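Local structure of transferrin (Manduca sexta, 6WB6) at residues P35-D38 with R39-C42; S65-N69 with Q70-V74; S599-H602 with T603-L607. The protein binds a single ferric ion together with a carbonate anion and transports iron as a secreted insect transferrin. One frame throughout, in Å; residues are numbered along the deposited sequence.

Interaction 1 (P35-D38 with R39-C42); sequences PARD and RVEC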
loop_
_atom_site.group_PDB
_atom_site.type_symbol
_atom_site.label_atom_id
_atom_site.label_comp_id
_atom_site.label_asym_id
_atom_site.label_seq_id
_atom_site.Cartn_x
_atom_site.Cartn_y
_atom_site.Cartn_z
ATOM N N PRO A 35 -21.892 -7.070 -8.485
ATOM C CA PRO A 35 -20.902 -6.396 -7.642
ATOM C C PRO A 35 -20.082 -7.390 -6.853
ATOM O O PRO A 35 -20.562 -8.455 -6.460
ATOM C CB PRO A 35 -21.751 -5.526 -6.712
ATOM C CG PRO A 35 -23.063 -6.277 -6.615
ATOM C CD PRO A 35 -23.265 -6.870 -7.982
ATOM N N ALA A 36 -18.821 -7.030 -6.618
ATOM C CA ALA A 36 -18.007 -7.739 -5.656
ATOM C C ALA A 36 -17.284 -6.726 -4.786
ATOM O O ALA A 36 -17.321 -5.516 -5.030
ATOM C CB ALA A 36 -17.005 -8.697 -6.314
ATOM N N ARG A 37 -16.683 -7.245 -3.716
ATOM C CA ARG A 37 -15.888 -6.403 -2.821
ATOM C C ARG A 37 -14.699 -5.805 -3.561
ATOM O O ARG A 37 -14.295 -4.660 -3.308
ATOM C CB ARG A 37 -15.409 -7.240 -1.624
ATOM C CG ARG A 37 -14.269 -6.602 -0.805
ATOM C CD ARG A 37 -13.620 -7.600 0.159
ATOM N NE ARG A 37 -12.557 -8.328 -0.512
ATOM C CZ ARG A 37 -12.556 -9.630 -0.760
ATOM N NH1 ARG A 37 -13.555 -10.401 -0.351
ATOM N NH2 ARG A 37 -11.525 -10.169 -1.387
ATOM N N ASP A 38 -14.122 -6.580 -4.464
ATOM C CA ASP A 38 -12.965 -6.168 -5.241
ATOM C C ASP A 38 -12.697 -7.264 -6.253
ATOM O O ASP A 38 -13.353 -8.319 -6.235
ATOM C CB ASP A 38 -11.763 -5.942 -4.333
ATOM C CG ASP A 38 -11.533 -7.115 -3.344
ATOM O OD1 ASP A 38 -11.555 -8.304 -3.752
ATOM O OD2 ASP A 38 -11.326 -6.829 -2.155
ATOM N N ARG A 39 -11.688 -7.042 -7.100
ATOM C CA ARG A 39 -11.366 -8.030 -8.115
ATOM C C ARG A 39 -11.029 -9.389 -7.496
ATOM O O ARG A 39 -11.376 -10.433 -8.062
ATOM C CB ARG A 39 -10.213 -7.525 -8.967
ATOM C CG ARG A 39 -10.086 -8.263 -10.260
ATOM C CD ARG A 39 -9.020 -7.681 -11.157
ATOM N NE ARG A 39 -9.510 -6.530 -11.914
ATOM C CZ ARG A 39 -8.734 -5.741 -12.650
ATOM N NH1 ARG A 39 -7.412 -5.952 -12.728
ATOM N NH2 ARG A 39 -9.271 -4.728 -13.293
ATOM N N VAL A 40 -10.308 -9.411 -6.375
ATOM C CA VAL A 40 -9.975 -10.705 -5.770
ATOM C C VAL A 40 -11.249 -11.499 -5.495
ATOM O O VAL A 40 -11.383 -12.657 -5.910
ATOM C CB VAL A 40 -9.121 -10.524 -4.501
ATOM C CG1 VAL A 40 -8.903 -11.872 -3.794
ATOM C CG2 VAL A 40 -7.790 -9.971 -4.871
ATOM N N GLU A 41 -12.220 -10.876 -4.828
ATOM C CA GLU A 41 -13.506 -11.546 -4.649
ATOM C C GLU A 41 -14.145 -11.929 -5.984
ATOM O O GLU A 41 -14.766 -12.995 -6.090
ATOM C CB GLU A 41 -14.481 -10.673 -3.862
ATOM C CG GLU A 41 -15.797 -11.424 -3.629
ATOM C CD GLU A 41 -16.680 -10.824 -2.557
ATOM O OE1 GLU A 41 -16.939 -11.545 -1.565
ATOM O OE2 GLU A 41 -17.104 -9.654 -2.711
ATOM N N CYS A 42 -14.029 -11.061 -7.006
ATOM C CA CYS A 42 -14.665 -11.342 -8.296
ATOM C C CYS A 42 -14.246 -12.699 -8.826
ATOM O O CYS A 42 -15.073 -13.446 -9.361
ATOM C CB CYS A 42 -14.319 -10.260 -9.337
ATOM S SG CYS A 42 -15.354 -8.809 -9.259
#

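Interaction 2 (S65-N69 with Q70-V74); sequences SKIPN and QDFVV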
loop_
_atom_site.group_PDB
_atom_site.type_symbol
_atom_site.label_atom_id
_atom_site.label_comp_id
_atom_site.label_asym_id
_atom_site.label_seq_id
_atom_site.Cartn_x
_atom_site.Cartn_y
_atom_site.Cartn_z
ATOM N N SER A 65 -5.569 -18.824 -10.748
ATOM C CA SER A 65 -5.084 -20.165 -11.007
ATOM C C SER A 65 -4.851 -20.947 -9.731
ATOM O O SER A 65 -4.654 -22.160 -9.803
ATOM C CB SER A 65 -3.783 -20.109 -11.815
ATOM O OG SER A 65 -2.693 -19.741 -10.985
ATOM N N LYS A 66 -4.869 -20.290 -8.576
ATOM C CA LYS A 66 -4.660 -20.952 -7.297
ATOM C C LYS A 66 -5.958 -21.274 -6.572
ATOM O O LYS A 66 -5.910 -21.831 -5.474
ATOM C CB LYS A 66 -3.800 -20.084 -6.373
ATOM C CG LYS A 66 -2.503 -19.557 -6.977
ATOM C CD LYS A 66 -1.773 -20.579 -7.855
ATOM C CE LYS A 66 -1.305 -21.791 -7.072
ATOM N NZ LYS A 66 -0.455 -22.655 -7.935
ATOM N N ILE A 67 -7.104 -20.897 -7.124
ATOM C CA ILE A 67 -8.352 -21.198 -6.427
ATOM C C ILE A 67 -8.573 -22.702 -6.461
ATOM O O ILE A 67 -8.420 -23.324 -7.522
ATOM C CB ILE A 67 -9.522 -20.436 -7.057
ATOM C CG1 ILE A 67 -9.380 -18.946 -6.746
ATOM C CG2 ILE A 67 -10.857 -20.927 -6.509
ATOM C CD1 ILE A 67 -10.433 -18.097 -7.383
ATOM N N PRO A 68 -8.899 -23.336 -5.340
ATOM C CA PRO A 68 -9.042 -24.794 -5.357
ATOM C C PRO A 68 -10.060 -25.209 -6.409
ATOM O O PRO A 68 -11.151 -24.647 -6.491
ATOM C CB PRO A 68 -9.516 -25.123 -3.937
ATOM C CG PRO A 68 -9.166 -23.921 -3.118
ATOM C CD PRO A 68 -9.294 -22.758 -4.047
ATOM N N ASN A 69 -9.665 -26.166 -7.246
ATOM C CA ASN A 69 -10.498 -26.751 -8.288
ATOM C C ASN A 69 -10.830 -25.775 -9.404
ATOM O O ASN A 69 -11.792 -25.996 -10.134
ATOM C CB ASN A 69 -11.809 -27.315 -7.723
ATOM C CG ASN A 69 -11.572 -28.398 -6.703
ATOM O OD1 ASN A 69 -11.849 -28.219 -5.514
ATOM N ND2 ASN A 69 -11.028 -29.521 -7.154
ATOM N N GLN A 70 -10.059 -24.709 -9.582
ATOM C CA GLN A 70 -10.476 -23.683 -10.532
ATOM C C GLN A 70 -10.525 -24.250 -11.950
ATOM O O GLN A 70 -9.813 -25.190 -12.293
ATOM C CB GLN A 70 -9.558 -22.452 -10.453
ATOM C CG GLN A 70 -8.087 -22.716 -10.677
ATOM C CD GLN A 70 -7.731 -22.897 -12.144
ATOM O OE1 GLN A 70 -8.429 -22.416 -13.050
ATOM N NE2 GLN A 70 -6.645 -23.616 -12.386
ATOM N N ASP A 71 -11.436 -23.705 -12.760
ATOM C CA ASP A 71 -11.529 -24.033 -14.174
ATOM C C ASP A 71 -11.640 -22.746 -15.001
ATOM O O ASP A 71 -12.352 -22.676 -16.010
ATOM C CB ASP A 71 -12.676 -25.025 -14.440
ATOM C CG ASP A 71 -14.070 -24.459 -14.158
ATOM O OD1 ASP A 71 -14.205 -23.341 -13.634
ATOM O OD2 ASP A 71 -15.052 -25.175 -14.464
ATOM N N PHE A 72 -10.897 -21.718 -14.580
ATOM C CA PHE A 72 -10.833 -20.452 -15.298
ATOM C C PHE A 72 -10.310 -20.648 -16.708
ATOM O O PHE A 72 -9.634 -21.631 -17.020
ATOM C CB PHE A 72 -9.917 -19.462 -14.589
ATOM C CG PHE A 72 -10.437 -18.991 -13.285
ATOM C CD1 PHE A 72 -11.492 -18.112 -13.236
ATOM C CD2 PHE A 72 -9.851 -19.385 -12.113
ATOM C CE1 PHE A 72 -11.968 -17.647 -12.048
ATOM C CE2 PHE A 72 -10.337 -18.938 -10.911
ATOM C CZ PHE A 72 -11.403 -18.057 -10.882
ATOM N N VAL A 73 -10.606 -19.672 -17.560
ATOM C CA VAL A 73 -10.059 -19.634 -18.909
ATOM C C VAL A 73 -9.825 -18.179 -19.263
ATOM O O VAL A 73 -10.731 -17.352 -19.133
ATOM C CB VAL A 73 -11.003 -20.293 -19.936
ATOM C CG1 VAL A 73 -12.366 -19.585 -19.952
ATOM C CG2 VAL A 73 -10.382 -20.257 -21.314
ATOM N N VAL A 74 -8.603 -17.851 -19.658
ATOM C CA VAL A 74 -8.330 -16.541 -20.241
ATOM C C VAL A 74 -8.771 -16.595 -21.695
ATOM O O VAL A 74 -8.101 -17.204 -22.523
ATOM C CB VAL A 74 -6.855 -16.155 -20.118
ATOM C CG1 VAL A 74 -6.593 -14.853 -20.879
ATOM C CG2 VAL A 74 -6.487 -16.014 -18.627
#

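Interaction 3 (S599-H602 with T603-L607); sequences SIAH and TPLSL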
loop_
_atom_site.group_PDB
_atom_site.type_symbol
_atom_site.label_atom_id
_atom_site.label_comp_id
_atom_site.label_asym_id
_atom_site.label_seq_id
_atom_site.Cartn_x
_atom_site.Cartn_y
_atom_site.Cartn_z
ATOM N N SER A 599 11.389 -5.592 8.151
ATOM C CA SER A 599 10.787 -6.805 7.608
ATOM C C SER A 599 9.303 -6.920 7.953
ATOM O O SER A 599 8.518 -7.438 7.150
ATOM C CB SER A 599 11.556 -8.024 8.109
ATOM O OG SER A 599 12.734 -8.203 7.353
ATOM N N ILE A 600 8.893 -6.400 9.108
ATOM C CA ILE A 600 7.505 -6.538 9.550
ATOM C C ILE A 600 6.617 -5.490 8.899
ATOM O O ILE A 600 5.485 -5.771 8.477
ATOM C CB ILE A 600 7.447 -6.452 11.083
ATOM C CG1 ILE A 600 8.036 -7.743 11.675
ATOM C CG2 ILE A 600 6.021 -6.207 11.555
ATOM C CD1 ILE A 600 7.925 -7.825 13.178
ATOM N N ALA A 601 7.099 -4.263 8.845
ATOM C CA ALA A 601 6.321 -3.192 8.256
ATOM C C ALA A 601 6.231 -3.328 6.746
ATOM O O ALA A 601 5.285 -2.835 6.146
ATOM C CB ALA A 601 6.947 -1.838 8.615
ATOM N N HIS A 602 7.199 -3.982 6.107
ATOM C CA HIS A 602 7.325 -3.826 4.668
ATOM C C HIS A 602 6.043 -4.244 3.952
ATOM O O HIS A 602 5.442 -3.460 3.205
ATOM C CB HIS A 602 8.521 -4.621 4.135
ATOM C CG HIS A 602 8.716 -4.449 2.671
ATOM N ND1 HIS A 602 8.121 -5.272 1.738
ATOM C CD2 HIS A 602 9.395 -3.509 1.972
ATOM C CE1 HIS A 602 8.448 -4.858 0.526
ATOM N NE2 HIS A 602 9.219 -3.792 0.643
ATOM N N THR A 603 5.615 -5.484 4.147
ATOM C CA THR A 603 4.491 -5.980 3.357
ATOM C C THR A 603 3.206 -5.207 3.610
ATOM O O THR A 603 2.546 -4.817 2.629
ATOM C CB THR A 603 4.305 -7.481 3.579
ATOM O OG1 THR A 603 5.325 -8.186 2.862
ATOM C CG2 THR A 603 2.922 -7.971 3.102
ATOM N N PRO A 604 2.792 -4.946 4.846
ATOM C CA PRO A 604 1.589 -4.117 5.022
ATOM C C PRO A 604 1.717 -2.723 4.456
ATOM O O PRO A 604 0.729 -2.209 3.910
ATOM C CB PRO A 604 1.386 -4.092 6.543
ATOM C CG PRO A 604 2.553 -4.798 7.134
ATOM C CD PRO A 604 3.143 -5.665 6.086
ATOM N N LEU A 605 2.886 -2.074 4.558
ATOM C CA LEU A 605 2.974 -0.716 4.012
ATOM C C LEU A 605 3.082 -0.739 2.496
ATOM O O LEU A 605 2.713 0.244 1.831
ATOM C CB LEU A 605 4.166 0.062 4.585
ATOM C CG LEU A 605 4.428 0.252 6.080
ATOM C CD1 LEU A 605 5.414 1.417 6.249
ATOM C CD2 LEU A 605 3.187 0.510 6.905
ATOM N N SER A 606 3.602 -1.828 1.931
ATOM C CA SER A 606 3.579 -1.955 0.476
ATOM C C SER A 606 2.157 -2.186 -0.007
ATOM O O SER A 606 1.768 -1.683 -1.057
ATOM C CB SER A 606 4.473 -3.092 0.009
ATOM O OG SER A 606 5.840 -2.881 0.365
ATOM N N LEU A 607 1.376 -2.968 0.742
ATOM C CA LEU A 607 -0.044 -3.107 0.439
ATOM C C LEU A 607 -0.750 -1.771 0.489
ATOM O O LEU A 607 -1.440 -1.390 -0.460
ATOM C CB LEU A 607 -0.704 -4.076 1.419
ATOM C CG LEU A 607 -0.465 -5.536 1.058
ATOM C CD1 LEU A 607 -0.965 -6.475 2.184
ATOM C CD2 LEU A 607 -1.158 -5.815 -0.270
HETATM O O HOH W 1 6.131 -7.390 6.334
#

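Interaction 1 (P35-D38 with R39-C42)
Asp38 is the N-cap of helix 39-47, and its side chain bonds to Glu41 in the first turn. Asp38 OD1 accepts from Glu41 N at 2.9 Å in a nearly straight bond, met almost along the carboxylate C-O axis. With CG set between the backbone N and the carbonyl carbon (chi1 48°), the Asp38 carboxylate folds over the helix start. The backbone carbonyl adds a helical bond, Cys42 N to Asp38 O at 2.9 Å.

Glu41 answers in the other direction. Its extended chain brings OE2 to the backbone N of Arg37 at 2.6 Å, on the anti side of the carboxylate. That amide lies one residue ahead of the N-cap, so the pair is not a true capping box. The Arg37 guanidinium joins both acids. Arg37 NE makes a bent salt bridge to Asp38 OD2, which it meets from above the carboxylate plane, 38° out of it. The modelled NE to OD2 distance of 2.5 Å is unusually short and its exact value is doubtful. The long ion pair from Arg37 NH1 to Glu41 OE1 spans 3.8 Å. Glu41 CB lies over one guanidinium face, toward its rim, while Val40 CG1 sits at the edge.

The corner is a strand-to-helix junction, where strand 31-36 leaves its parallel partner 5-10. Cys42 ties the helix back to that partner through its disulfide with Cys8. On the strand side, Ala36 CB rests 3.4 Å from Cys42 SG. Asp38 OD2 also accepts from Asn619 N, far along the chain. The Arg39 guanidinium makes its salt bridge elsewhere, with Asp60.

Interaction 2 (S65-N69 with Q70-V74)
Ile67 and Phe72 make the tight part of this contact. Ile67 CD1 meets the edge of the Phe72 ring in its plane, 3.6 Å from CE2. The two side chains cross at about a right angle. Both pack on helix 39-47, Ile67 on Leu43 and Phe72 on Val46. The Phe72 side chain also touches Pro329 and Ile277, and Phe72 is buried.

Between these residues the chain makes a type II beta turn from Ile67 to Gln70. Its closing bond runs from Gln70 N to Ile67 O at 3.0 Å, with the donor 38° above the carbonyl plane. Asn69 takes the third position with a positive phi of 68°, the conformation this turn type calls for. The turn leads from helix 58-65 into strand 72-79, an inner strand of a four-stranded antiparallel sheet.

Gln70 folds back over the turn. Its CG stands between the backbone N and the carbonyl carbon (chi1 57°), which sets CG 3.2 Å from Ile67 O. The second bend turns the amide toward the strand, and Gln70 OE1 accepts from Phe72 N at 3.0 Å. The donor is only slightly tilted from the amide carbonyl plane. OE1 also takes a bond from Lys328 NZ, so two donors fix the rotation of the amide. On its other side, NE2 is a loose 3.6 Å from Ser65 O.

The solvent side is the crest of the turn, where Pro68 and Asn69 are exposed.

Interaction 3 (S599-H602 with T603-L607)
His602 O is gripped twice by Ser606. The backbone Ser606 N donates to it at 2.8 Å, nearly along the C=O axis. The hydroxyl Ser606 OG donates to the same oxygen at 2.9 Å, but from well above the carbonyl plane. With OG beside its own backbone N (chi1 -61°), the hydroxyl points back to the preceding turn, within reach of His602 O. There it also sits over one face of the His602 ring, 3.3 Å above the plane and toward the rim.

One turn earlier the pattern changes. This is a proline kink within helix 597-611: Pro604 has no N-H, so Ile600 O lacks the usual helical partner. Instead Pro604 CD packs against Ile600 O at 3.3 Å. A water bridges the turn. It accepts from Thr603 N at 2.9 Å and donates to Ser599 O, where the modelled length of 2.5 Å is unusually short. It also donates weakly to Ile600 O. The water thus stands in for the direct helical bond from Thr603 N to Ser599 O.

Regular bonding resumes straight after the proline. Leu605 N donates to Ala601 O at 3.0 Å with an angle of 163°. Leu605 CG also comes close to this oxygen, and it meets Ala601 CB at 4.1 Å. Ala601 and Leu605, with Pro604, belong to the apolar side of the helix, which packs on strands 422-428 and 638-641. Thr603 OG1 is hydrogen-bonded to Pro380 O. Ser599 and Ser606 touch Ser146 and Pro170, which belong to the first transferrin-like range, although the helix lies in the second.

Overall arrangement
Interactions 1 and 2 lie in the first transferrin-like range, with centres about 16 Å apart, and interaction 3 lies in the second. Helix 39-47 connects the first two: interaction 1 forms its N-terminal cap, and interaction 2 packs against a later part of it. Helix 360-375 stands next to both interaction 1 and interaction 3, since Val40 and Leu607 each touch Phe372. The chemistry follows the setting. Interaction 3 is fully buried and relies on backbone bonds, one hydroxyl and one water. Interaction 1 is partly buried and charged. Interaction 2 is a surface turn with one aromatic side facing inward.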